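Local coordinates for protein ABC-type phosphate transport system, periplasmic component (Lactobacillus brevis, PDB 4ECF) that probably binds phosphate as the solute-binding component of the PstSACB ABC transporter, which imports phosphate across the cytoplasmic membrane, at residues 5-10 against 33-38; 85-90 against 168-173; 91-96 against 183-188. All blocks are in the same frame, centred on the assembly; numbering follows the deposited sequence.

Contact 1: 5-10 against 33-38; sequences SITAVG and FINVQG
The F33 ring meets S5 obliquely: S5 OG lies 3.7 Å from F33 CD1 and closer still, 3.4 Å, to F33 CB, while the rest of the ring leads off toward solvent. Two side-chain amides follow on the same face of the sheet. The N35 amide, with CG beside the backbone N (chi1 -61°), leans back so that ND2 gives a weak bond to I6 O (3.3 Å) and a second one to a water that is also bonded to S5 OG. I6 O is thus gripped twice, its main bond being the nearly straight one from N35 N (2.9 Å). T7 OG1 passes N35 CB at 3.6 Å. The extended Q37 runs alongside V9, and its OE1 rests 3.6 Å from V9 CG1. On the other face I6 and I34 lie side by side with their CG1 atoms 4.0 Å apart, joined there by A8 and V36. Parallel backbone bonds, such as A8 N to N35 O at 2.9 Å, zip the strands together until G10, whose backbone angles call for glycine. This is the first beta-alpha-beta unit of the chain: helix 15-28 makes the crossover and covers I34 and V36, helix 218-228 touches I6 and I34, and strand 55-58 pairs with strand 5-10 along its other edge.

Contact 2: 85-90 against 168-173; sequences PIVNKK and GAISYV. With EDO (1,2-ethanediol), chain K.
I86 and S171 form the hydrogen-bonded pair of a short antiparallel ladder in the mixed sheet of a periplasmic-binding-protein fold, flanked by the non-hydrogen-bonded pairs P85–Y172 and V87–I170. This end is tight and buried. I86 CG2 packs 3.7 Å from V173 CG1, with V163 of helix 156-165 against the same isoleucine. On the P85 face the V87 and I170 side chains cross, with V87 CG1 3.8 Å from I170 CG1; I170 CG1, anti to its own N (chi1 -178°), also leans to within 3.5 Å of I86 O. S171 N approaches I86 O almost head-on, whereas I86 N stands above the plane of the S171 carbonyl. S171 OG turns to I125 O and Y172 OH to N126, tying the ladder to strand 123-127.

Toward N88 the packing thins: N88 N still bonds A169 O, but N88 OD1 reaches G168 N through a water. The exposed K89 and K90 do not touch 168-173; K89 NZ bonds K180 O. An ethanediol, probably from the crystallisation liquor, sits on the N88 amide, giving to OD1 and taking from ND2, which also bonds V163 O. The same OD1 accepts K90 N at 3.1 Å, closing an Asx turn.

Contact 3: 91-96 against 183-188; sequences VGVKNL and QALSLN. With EDO (1,2-ethanediol), chain F.
Q183 reaches across to K94 by a bent path: its CG is anti to the backbone N (chi1 166°), then the chain folds at chi2 (78°) and brings OE1 over the lysine. K94 crosses it at about a right angle, with CD and CE passing close to OE1 before NZ makes a weak hydrogen bond to it at 3.2 Å. The other end of the amide is held more firmly: Q183 NE2 donates to A184 O at 2.8 Å, nearly straight and within the amide plane, which fixes the rotation of the group and presents OE1 to the lysine. A leucine here would probably leave K94 NZ without this acceptor and A184 O without its side-chain donor, setting the lysine tip free to swing.

Next to this polar pair, L185 packs against both V93 and L96. Its CD1 meets L96 CD1 at 3.6 Å as the two side chains cross, and its CD2 lies 3.6 Å from V93 O. L187 CD2 comes up against L96 CB, while L101 and I104 of helix 98-105 also pack on L96.

N95, its CG anti to N (chi1 179°), lays OD1 only 3.2 Å from S186 O; these are two acceptors, and OD1 takes its hydrogen bond from H189 N instead. N188 ND2 holds an ethanediol oxygen, O1, at 2.9 Å, and N188 OD1 accepts T98 N.

The backbone bonds show the parallel pattern: L96 donates to S186 O and accepts from N188 N (L96 O to N188 N, 2.8 Å), while S186 N bonds K94 O. Strand 95-96 is thus a short parallel addition to strand 183-187, which pairs in turn with strand 73-87 in the mixed sheet of this periplasmic-binding-protein fold.

In the fold
Contact 1 lies on the opposite side of the chain's centre from contacts 2 and 3, its centre about 30 and 35 Å from theirs, consistent with the two lobes of a phosphate-binding protein. Contact 2 is core throughout its touching residues, its polar groups tied to strand 123-127 or gathered at N88; contacts 1 and 3 are partly buried, and polar side chains reach across between exposed residues, through a water in one and a weak lysine bond in the other. Contacts 2 and 3 touch: V87 N probably bonds Q183 O (2.8 Å), making strand 73-87 the shared neighbour of strands 169-174 and 183-187. Contacts 1 and 3 pair parallel strands, contact 2 antiparallel ones.

Contact 1: 5-10 against 33-38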
ATOM      1  N   SER A   5      -8.510   0.930 -25.443  1.00 18.52           N
ATOM      2  CA  SER A   5      -8.298   1.617 -24.192  1.00 17.77           C
ATOM      3  C   SER A   5      -8.901   0.827 -23.038  1.00 17.21           C
ATOM      4  O   SER A   5      -9.945   0.193 -23.166  1.00 17.86           O
ATOM      5  CB  SER A   5      -8.946   2.997 -24.195  1.00 19.38           C
ATOM      6  OG  SER A   5      -8.427   3.791 -25.243  1.00 24.18           O
ATOM      7  N   ILE A   6      -8.233   0.884 -21.901  1.00 16.21           N
ATOM      8  CA  ILE A   6      -8.776   0.367 -20.624  1.00 15.26           C
ATOM      9  C   ILE A   6      -8.436   1.370 -19.503  1.00 16.69           C
ATOM     10  O   ILE A   6      -7.535   2.192 -19.642  1.00 16.69           O
ATOM     11  CB  ILE A   6      -8.246  -1.034 -20.233  1.00 15.59           C
ATOM     12  CG1 ILE A   6      -6.719  -0.967 -19.914  1.00 15.59           C
ATOM     13  CG2 ILE A   6      -8.638  -2.101 -21.277  1.00 16.06           C
ATOM     14  CD1 ILE A   6      -6.119  -2.285 -19.358  1.00 15.95           C
ATOM     15  N   THR A   7      -9.149   1.247 -18.377  1.00 16.38           N
ATOM     16  CA  THR A   7      -8.970   2.077 -17.202  1.00 17.71           C
ATOM     17  C   THR A   7      -8.889   1.226 -15.928  1.00 15.46           C
ATOM     18  O   THR A   7      -9.713   0.319 -15.696  1.00 17.42           O
ATOM     19  CB  THR A   7     -10.072   3.106 -17.099  1.00 17.57           C
ATOM     20  OG1 THR A   7     -10.081   3.951 -18.274  1.00 17.38           O
ATOM     21  CG2 THR A   7      -9.934   3.998 -15.873  1.00 15.90           C
ATOM     22  N   ALA A   8      -7.835   1.484 -15.146  1.00 14.67           N
ATOM     23  CA  ALA A   8      -7.582   0.862 -13.840  1.00 16.40           C
ATOM     24  C   ALA A   8      -7.593   1.957 -12.788  1.00 17.18           C
ATOM     25  O   ALA A   8      -6.958   3.006 -12.983  1.00 19.23           O
ATOM     26  CB  ALA A   8      -6.228   0.180 -13.855  1.00 16.92           C
ATOM     27  N   VAL A   9      -8.339   1.766 -11.710  1.00 15.20           N
ATOM     28  CA  VAL A   9      -8.403   2.774 -10.658  1.00 17.65           C
ATOM     29  C   VAL A   9      -8.288   2.116  -9.264  1.00 16.62           C
ATOM     30  O   VAL A   9      -8.553   0.926  -9.117  1.00 16.27           O
ATOM     31  CB  VAL A   9      -9.687   3.603 -10.677  1.00 20.31           C
ATOM     32  CG1 VAL A   9     -10.014   4.106 -12.093  1.00 18.41           C
ATOM     33  CG2 VAL A   9     -10.845   2.854 -10.066  1.00 17.44           C
ATOM     34  N   GLY A  10      -7.876   2.904  -8.274  1.00 15.21           N
ATOM     35  CA  GLY A  10      -7.935   2.470  -6.863  1.00 16.09           C
ATOM     36  C   GLY A  10      -6.666   2.719  -6.081  1.00 14.85           C
ATOM     37  O   GLY A  10      -6.236   3.853  -5.943  1.00 16.49           O
ATOM     38  N   PHE A  33      -3.936   2.030 -25.039  1.00 17.93           N
ATOM     39  CA  PHE A  33      -4.049   3.126 -24.089  1.00 19.40           C
ATOM     40  C   PHE A  33      -4.480   2.567 -22.752  1.00 17.93           C
ATOM     41  O   PHE A  33      -5.448   1.815 -22.686  1.00 17.16           O
ATOM     42  CB  PHE A  33      -5.109   4.134 -24.557  1.00 20.11           C
ATOM     43  CG  PHE A  33      -4.803   4.731 -25.893  1.00 24.78           C
ATOM     44  CD1 PHE A  33      -5.188   4.063 -27.054  1.00 30.95           C
ATOM     45  CD2 PHE A  33      -4.073   5.910 -25.996  1.00 30.14           C
ATOM     46  CE1 PHE A  33      -4.876   4.583 -28.316  1.00 32.70           C
ATOM     47  CE2 PHE A  33      -3.765   6.438 -27.255  1.00 33.61           C
ATOM     48  CZ  PHE A  33      -4.166   5.770 -28.404  1.00 35.93           C
ATOM     49  N   ILE A  34      -3.747   2.903 -21.691  1.00 16.12           N
ATOM     50  CA  ILE A  34      -4.067   2.427 -20.360  1.00 16.18           C
ATOM     51  C   ILE A  34      -4.114   3.636 -19.448  1.00 17.60           C
ATOM     52  O   ILE A  34      -3.087   4.270 -19.178  1.00 18.40           O
ATOM     53  CB  ILE A  34      -3.033   1.380 -19.853  1.00 16.90           C
ATOM     54  CG1 ILE A  34      -3.000   0.186 -20.846  1.00 18.83           C
ATOM     55  CG2 ILE A  34      -3.349   0.948 -18.415  1.00 16.59           C
ATOM     56  CD1 ILE A  34      -1.897  -0.799 -20.524  1.00 18.83           C
ATOM     57  N   ASN A  35      -5.306   3.893 -18.912  1.00 17.54           N
ATOM     58  CA  ASN A  35      -5.561   5.048 -18.069  1.00 17.98           C
ATOM     59  C   ASN A  35      -5.562   4.573 -16.643  1.00 19.20           C
ATOM     60  O   ASN A  35      -6.218   3.610 -16.331  1.00 18.99           O
ATOM     61  CB  ASN A  35      -6.917   5.609 -18.415  1.00 18.08           C
ATOM     62  CG  ASN A  35      -6.988   6.060 -19.839  1.00 26.01           C
ATOM     63  OD1 ASN A  35      -6.372   7.047 -20.203  1.00 28.59           O
ATOM     64  ND2 ASN A  35      -7.693   5.294 -20.674  1.00 28.05           N
ATOM     65  N   VAL A  36      -4.807   5.244 -15.774  1.00 18.06           N
ATOM     66  CA  VAL A  36      -4.662   4.802 -14.382  1.00 16.99           C
ATOM     67  C   VAL A  36      -5.069   5.962 -13.481  1.00 16.75           C
ATOM     68  O   VAL A  36      -4.670   7.125 -13.707  1.00 21.39           O
ATOM     69  CB  VAL A  36      -3.202   4.393 -14.076  1.00 17.53           C
ATOM     70  CG1 VAL A  36      -3.117   3.773 -12.703  1.00 18.57           C
ATOM     71  CG2 VAL A  36      -2.687   3.394 -15.112  1.00 18.60           C
ATOM     72  N   GLN A  37      -5.903   5.660 -12.504  1.00 16.47           N
ATOM     73  CA  GLN A  37      -6.266   6.641 -11.480  1.00 18.77           C
ATOM     74  C   GLN A  37      -6.008   6.075 -10.094  1.00 19.54           C
ATOM     75  O   GLN A  37      -5.907   4.867  -9.894  1.00 18.06           O
ATOM     76  CB  GLN A  37      -7.759   6.975 -11.539  1.00 20.86           C
ATOM     77  CG  GLN A  37      -8.250   7.533 -12.870  1.00 25.08           C
ATOM     78  CD  GLN A  37      -9.770   7.727 -12.921  1.00 30.38           C
ATOM     79  OE1 GLN A  37     -10.478   7.715 -11.884  1.00 30.72           O
ATOM     80  NE2 GLN A  37     -10.279   7.947 -14.121  1.00 32.80           N
ATOM     81  N   GLY A  38      -5.967   6.992  -9.124  1.00 20.26           N
ATOM     82  CA  GLY A  38      -5.941   6.634  -7.704  1.00 20.31           C
ATOM     83  C   GLY A  38      -7.344   6.489  -7.146  1.00 20.37           C
ATOM     84  O   GLY A  38      -8.239   5.911  -7.810  1.00 19.00           O
TER
HETATM   85  O   HOH W   1      -8.208   6.094 -23.477  1.00 32.73           O

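Contact 2: 85-90 against 168-173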
ATOM      1  N   PRO A  85       5.693   3.219   8.843  1.00 17.31           N
ATOM      2  CA  PRO A  85       5.488   4.556   9.433  1.00 17.07           C
ATOM      3  C   PRO A  85       6.533   5.514   8.897  1.00 17.60           C
ATOM      4  O   PRO A  85       7.671   5.123   8.564  1.00 18.06           O
ATOM      5  CB  PRO A  85       5.706   4.342  10.928  1.00 19.23           C
ATOM      6  CG  PRO A  85       5.917   2.899  11.151  1.00 20.51           C
ATOM      7  CD  PRO A  85       6.203   2.255   9.835  1.00 18.28           C
ATOM      8  N   ILE A  86       6.114   6.776   8.733  1.00 16.87           N
ATOM      9  CA  ILE A  86       6.997   7.847   8.363  1.00 17.00           C
ATOM     10  C   ILE A  86       6.777   9.021   9.282  1.00 17.61           C
ATOM     11  O   ILE A  86       5.679   9.253   9.749  1.00 17.21           O
ATOM     12  CB  ILE A  86       6.795   8.317   6.888  1.00 17.70           C
ATOM     13  CG1 ILE A  86       5.328   8.654   6.566  1.00 19.19           C
ATOM     14  CG2 ILE A  86       7.309   7.243   5.891  1.00 18.07           C
ATOM     15  CD1 ILE A  86       5.166   9.534   5.328  1.00 17.98           C
ATOM     16  N   VAL A  87       7.854   9.735   9.576  1.00 16.78           N
ATOM     17  CA  VAL A  87       7.786  10.897  10.432  1.00 17.60           C
ATOM     18  C   VAL A  87       8.477  12.091   9.809  1.00 18.63           C
ATOM     19  O   VAL A  87       9.317  11.966   8.938  1.00 18.97           O
ATOM     20  CB  VAL A  87       8.393  10.632  11.822  1.00 19.56           C
ATOM     21  CG1 VAL A  87       7.652   9.510  12.550  1.00 19.58           C
ATOM     22  CG2 VAL A  87       9.885  10.340  11.726  1.00 19.39           C
ATOM     23  N   ASN A  88       8.094  13.271  10.289  1.00 19.01           N
ATOM     24  CA  ASN A  88       8.789  14.488   9.939  1.00 21.81           C
ATOM     25  C   ASN A  88      10.230  14.346  10.426  1.00 21.65           C
ATOM     26  O   ASN A  88      10.483  13.770  11.479  1.00 21.76           O
ATOM     27  CB  ASN A  88       8.080  15.668  10.597  1.00 22.62           C
ATOM     28  CG  ASN A  88       8.771  16.993  10.320  1.00 27.92           C
ATOM     29  OD1 ASN A  88       9.666  17.396  11.060  1.00 28.13           O
ATOM     30  ND2 ASN A  88       8.352  17.676   9.273  1.00 25.10           N
ATOM     31  N   LYS A  89      11.181  14.803   9.631  1.00 25.67           N
ATOM     32  CA  LYS A  89      12.599  14.533   9.919  1.00 29.22           C
ATOM     33  C   LYS A  89      13.144  15.161  11.208  1.00 31.29           C
ATOM     34  O   LYS A  89      14.223  14.786  11.672  1.00 31.24           O
ATOM     35  CB  LYS A  89      13.445  14.963   8.708  1.00 32.58           C
ATOM     36  CG  LYS A  89      13.240  14.082   7.499  1.00 35.84           C
ATOM     37  CD  LYS A  89      14.210  14.380   6.355  1.00 41.65           C
ATOM     38  CE  LYS A  89      14.138  15.834   5.900  1.00 44.97           C
ATOM     39  NZ  LYS A  89      15.102  16.112   4.789  1.00 47.16           N
ATOM     40  N   LYS A  90      12.404  16.095  11.806  1.00 27.96           N
ATOM     41  CA  LYS A  90      12.833  16.741  13.031  1.00 28.62           C
ATOM     42  C   LYS A  90      12.207  16.175  14.320  1.00 28.26           C
ATOM     43  O   LYS A  90      12.419  16.748  15.397  1.00 28.31           O
ATOM     44  CB  LYS A  90      12.626  18.262  12.916  1.00 30.48           C
ATOM     45  CG  LYS A  90      13.407  18.879  11.770  1.00 34.62           C
ATOM     46  CD  LYS A  90      13.432  20.402  11.862  1.00 44.89           C
ATOM     47  CE  LYS A  90      13.687  21.061  10.508  1.00 56.21           C
ATOM     48  NZ  LYS A  90      14.991  20.686   9.886  1.00 67.57           N
ATOM     49  N   GLY A 168       6.282  17.579  13.923  1.00 22.08           N
ATOM     50  CA  GLY A 168       5.659  16.629  14.835  1.00 19.71           C
ATOM     51  C   GLY A 168       4.899  15.480  14.165  1.00 19.39           C
ATOM     52  O   GLY A 168       4.411  14.610  14.855  1.00 18.92           O
ATOM     53  N   ALA A 169       4.799  15.487  12.833  1.00 19.59           N
ATOM     54  CA  ALA A 169       3.882  14.565  12.107  1.00 18.64           C
ATOM     55  C   ALA A 169       4.376  13.116  12.050  1.00 18.87           C
ATOM     56  O   ALA A 169       5.555  12.867  11.857  1.00 19.18           O
ATOM     57  CB  ALA A 169       3.629  15.069  10.685  1.00 19.67           C
ATOM     58  N   ILE A 170       3.423  12.208  12.194  1.00 16.29           N
ATOM     59  CA  ILE A 170       3.594  10.816  11.852  1.00 16.28           C
ATOM     60  C   ILE A 170       2.426  10.296  11.013  1.00 17.14           C
ATOM     61  O   ILE A 170       1.296  10.615  11.246  1.00 18.08           O
ATOM     62  CB  ILE A 170       3.808   9.970  13.132  1.00 15.73           C
ATOM     63  CG1 ILE A 170       4.034   8.512  12.786  1.00 15.47           C
ATOM     64  CG2 ILE A 170       2.630  10.152  14.124  1.00 16.73           C
ATOM     65  CD1 ILE A 170       4.486   7.629  13.956  1.00 15.37           C
ATOM     66  N   SER A 171       2.746   9.435  10.051  1.00 15.65           N
ATOM     67  CA  SER A 171       1.744   8.735   9.236  1.00 16.95           C
ATOM     68  C   SER A 171       2.335   7.404   8.784  1.00 17.23           C
ATOM     69  O   SER A 171       3.283   6.883   9.385  1.00 17.36           O
ATOM     70  CB  SER A 171       1.276   9.562   8.048  1.00 18.83           C
ATOM     71  OG  SER A 171       0.064   9.035   7.517  1.00 19.10           O
ATOM     72  N   TYR A 172       1.711   6.854   7.772  1.00 17.90           N
ATOM     73  CA  TYR A 172       2.131   5.560   7.220  1.00 19.67           C
ATOM     74  C   TYR A 172       1.995   5.614   5.714  1.00 19.30           C
ATOM     75  O   TYR A 172       1.045   6.204   5.201  1.00 18.82           O
ATOM     76  CB  TYR A 172       1.289   4.447   7.849  1.00 19.53           C
ATOM     77  CG  TYR A 172      -0.142   4.793   8.014  1.00 18.50           C
ATOM     78  CD1 TYR A 172      -1.032   4.656   6.977  1.00 19.79           C
ATOM     79  CD2 TYR A 172      -0.618   5.391   9.196  1.00 17.71           C
ATOM     80  CE1 TYR A 172      -2.366   5.005   7.109  1.00 20.86           C
ATOM     81  CE2 TYR A 172      -1.942   5.737   9.349  1.00 20.89           C
ATOM     82  CZ  TYR A 172      -2.833   5.550   8.288  1.00 21.89           C
ATOM     83  OH  TYR A 172      -4.163   5.905   8.435  1.00 22.04           O
ATOM     84  N   VAL A 173       2.901   4.922   4.998  1.00 17.93           N
ATOM     85  CA  VAL A 173       2.913   4.934   3.562  1.00 19.21           C
ATOM     86  C   VAL A 173       3.624   3.708   3.025  1.00 19.96           C
ATOM     87  O   VAL A 173       4.486   3.112   3.688  1.00 17.50           O
ATOM     88  CB  VAL A 173       3.569   6.225   2.996  1.00 21.76           C
ATOM     89  CG1 VAL A 173       5.107   6.177   3.073  1.00 18.49           C
ATOM     90  CG2 VAL A 173       2.982   6.575   1.646  1.00 25.00           C
TER
HETATM   91  C1  EDO K 309       9.304  21.477  10.020  1.00 64.70           C
HETATM   92  O1  EDO K 309       9.763  20.446  10.906  1.00 56.41           O
HETATM   93  C2  EDO K 309      10.039  21.406   8.689  1.00 65.58           C
HETATM   94  O2  EDO K 309       9.935  20.082   8.160  1.00 64.28           O
HETATM   95  O   HOH W   2       9.068  17.559  13.900  1.00 28.17           O

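Contact 3: 91-96 against 183-188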
ATOM      1  N   VAL A  91      11.495  15.038  14.274  1.00 25.07           N
ATOM      2  CA  VAL A  91      10.832  14.563  15.516  1.00 23.48           C
ATOM      3  C   VAL A  91      11.823  13.966  16.528  1.00 26.20           C
ATOM      4  O   VAL A  91      11.471  13.793  17.699  1.00 28.02           O
ATOM      5  CB  VAL A  91       9.643  13.602  15.288  1.00 23.29           C
ATOM      6  CG1 VAL A  91       8.640  14.189  14.287  1.00 22.59           C
ATOM      7  CG2 VAL A  91      10.080  12.200  14.879  1.00 22.74           C
ATOM      8  N   GLY A  92      13.036  13.641  16.070  1.00 27.87           N
ATOM      9  CA  GLY A  92      14.102  13.182  16.970  1.00 29.39           C
ATOM     10  C   GLY A  92      14.137  11.688  17.279  1.00 26.87           C
ATOM     11  O   GLY A  92      14.782  11.301  18.250  1.00 27.62           O
ATOM     12  N   VAL A  93      13.410  10.874  16.504  1.00 25.35           N
ATOM     13  CA  VAL A  93      13.462   9.422  16.640  1.00 25.09           C
ATOM     14  C   VAL A  93      13.457   8.750  15.283  1.00 22.70           C
ATOM     15  O   VAL A  93      12.918   9.273  14.280  1.00 23.35           O
ATOM     16  CB  VAL A  93      12.320   8.823  17.491  1.00 29.60           C
ATOM     17  CG1 VAL A  93      12.201   9.550  18.838  1.00 30.15           C
ATOM     18  CG2 VAL A  93      11.026   8.896  16.731  1.00 26.36           C
ATOM     19  N   LYS A  94      14.052   7.566  15.274  1.00 20.88           N
ATOM     20  CA  LYS A  94      14.168   6.721  14.102  1.00 22.61           C
ATOM     21  C   LYS A  94      13.597   5.318  14.305  1.00 20.34           C
ATOM     22  O   LYS A  94      13.571   4.518  13.364  1.00 20.57           O
ATOM     23  CB  LYS A  94      15.646   6.630  13.677  1.00 28.90           C
ATOM     24  CG  LYS A  94      16.178   7.962  13.159  1.00 35.76           C
ATOM     25  CD  LYS A  94      17.471   7.832  12.386  1.00 46.29           C
ATOM     26  CE  LYS A  94      18.022   9.222  12.080  1.00 51.64           C
ATOM     27  NZ  LYS A  94      18.555   9.310  10.693  1.00 55.76           N
ATOM     28  N   ASN A  95      13.115   5.041  15.515  1.00 18.86           N
ATOM     29  CA  ASN A  95      12.620   3.733  15.896  1.00 18.18           C
ATOM     30  C   ASN A  95      11.537   3.911  16.940  1.00 17.95           C
ATOM     31  O   ASN A  95      11.600   4.855  17.728  1.00 16.88           O
ATOM     32  CB  ASN A  95      13.711   2.856  16.512  1.00 19.03           C
ATOM     33  CG  ASN A  95      13.197   1.483  16.933  1.00 18.06           C
ATOM     34  OD1 ASN A  95      12.918   0.616  16.084  1.00 17.37           O
ATOM     35  ND2 ASN A  95      12.989   1.311  18.276  1.00 17.78           N
ATOM     36  N   LEU A  96      10.543   3.024  16.890  1.00 16.00           N
ATOM     37  CA  LEU A  96       9.549   2.853  17.981  1.00 16.55           C
ATOM     38  C   LEU A  96       9.329   1.380  18.246  1.00 16.53           C
ATOM     39  O   LEU A  96       9.465   0.560  17.331  1.00 17.35           O
ATOM     40  CB  LEU A  96       8.197   3.483  17.599  1.00 18.23           C
ATOM     41  CG  LEU A  96       8.159   4.998  17.444  1.00 17.48           C
ATOM     42  CD1 LEU A  96       6.810   5.397  16.817  1.00 19.23           C
ATOM     43  CD2 LEU A  96       8.395   5.793  18.710  1.00 17.92           C
ATOM     44  N   GLN A 183      11.216  10.536   7.048  1.00 24.54           N
ATOM     45  CA  GLN A 183      12.012   9.524   7.722  1.00 23.51           C
ATOM     46  C   GLN A 183      11.154   8.300   7.995  1.00 21.94           C
ATOM     47  O   GLN A 183      10.174   8.403   8.726  1.00 20.03           O
ATOM     48  CB  GLN A 183      12.603  10.097   9.023  1.00 25.30           C
ATOM     49  CG  GLN A 183      13.181   9.069  10.003  1.00 28.73           C
ATOM     50  CD  GLN A 183      14.552   8.594   9.579  1.00 30.77           C
ATOM     51  OE1 GLN A 183      15.496   9.371   9.602  1.00 39.69           O
ATOM     52  NE2 GLN A 183      14.677   7.304   9.202  1.00 33.41           N
ATOM     53  N   ALA A 184      11.496   7.153   7.403  1.00 20.13           N
ATOM     54  CA  ALA A 184      10.867   5.865   7.745  1.00 18.77           C
ATOM     55  C   ALA A 184      11.352   5.421   9.099  1.00 19.49           C
ATOM     56  O   ALA A 184      12.541   5.496   9.405  1.00 25.19           O
ATOM     57  CB  ALA A 184      11.197   4.758   6.721  1.00 18.49           C
ATOM     58  N   LEU A 185      10.440   4.930   9.914  1.00 17.33           N
ATOM     59  CA  LEU A 185      10.813   4.340  11.180  1.00 17.11           C
ATOM     60  C   LEU A 185      11.050   2.848  11.116  1.00 17.30           C
ATOM     61  O   LEU A 185      10.268   2.100  10.492  1.00 20.99           O
ATOM     62  CB  LEU A 185       9.704   4.581  12.225  1.00 15.90           C
ATOM     63  CG  LEU A 185       9.379   6.016  12.593  1.00 16.59           C
ATOM     64  CD1 LEU A 185       8.265   6.092  13.628  1.00 18.99           C
ATOM     65  CD2 LEU A 185      10.589   6.824  13.060  1.00 19.75           C
ATOM     66  N   SER A 186      12.066   2.407  11.858  1.00 17.03           N
ATOM     67  CA  SER A 186      12.191   1.025  12.253  0.50 16.56           C
ATOM     68  C   SER A 186      11.150   0.807  13.366  1.00 15.10           C
ATOM     69  O   SER A 186      10.773   1.780  14.055  1.00 15.87           O
ATOM     70  CB  SER A 186      13.609   0.733  12.765  0.50 17.85           C
ATOM     71  OG  SER A 186      14.552   0.748  11.683  0.50 18.55           O
ATOM     72  N   LEU A 187      10.721  -0.441  13.528  1.00 15.90           N
ATOM     73  CA  LEU A 187       9.795  -0.856  14.605  1.00 14.83           C
ATOM     74  C   LEU A 187      10.431  -2.036  15.319  1.00 15.81           C
ATOM     75  O   LEU A 187      10.824  -3.040  14.651  1.00 16.00           O
ATOM     76  CB  LEU A 187       8.421  -1.239  14.062  1.00 14.66           C
ATOM     77  CG  LEU A 187       7.685  -0.105  13.419  1.00 14.22           C
ATOM     78  CD1 LEU A 187       6.399  -0.609  12.748  1.00 16.11           C
ATOM     79  CD2 LEU A 187       7.343   0.904  14.502  1.00 14.79           C
ATOM     80  N   ASN A 188      10.549  -1.953  16.635  1.00 16.26           N
ATOM     81  CA  ASN A 188      11.229  -2.977  17.435  1.00 16.17           C
ATOM     82  C   ASN A 188      12.660  -3.233  16.930  1.00 16.74           C
ATOM     83  O   ASN A 188      13.170  -4.363  16.942  1.00 16.42           O
ATOM     84  CB  ASN A 188      10.365  -4.262  17.392  1.00 17.78           C
ATOM     85  CG  ASN A 188       8.937  -3.977  17.773  1.00 16.67           C
ATOM     86  OD1 ASN A 188       8.656  -3.492  18.898  1.00 17.47           O
ATOM     87  ND2 ASN A 188       8.026  -4.184  16.844  1.00 17.10           N
TER
HETATM   88  C1  EDO F 304       8.582  -4.988  13.110  1.00 16.95           C
HETATM   89  O1  EDO F 304       8.226  -5.623  14.360  1.00 19.30           O
HETATM   90  C2  EDO F 304       7.381  -4.502  12.306  1.00 18.44           C
HETATM   91  O2  EDO F 304       6.473  -5.551  11.978  1.00 19.66           O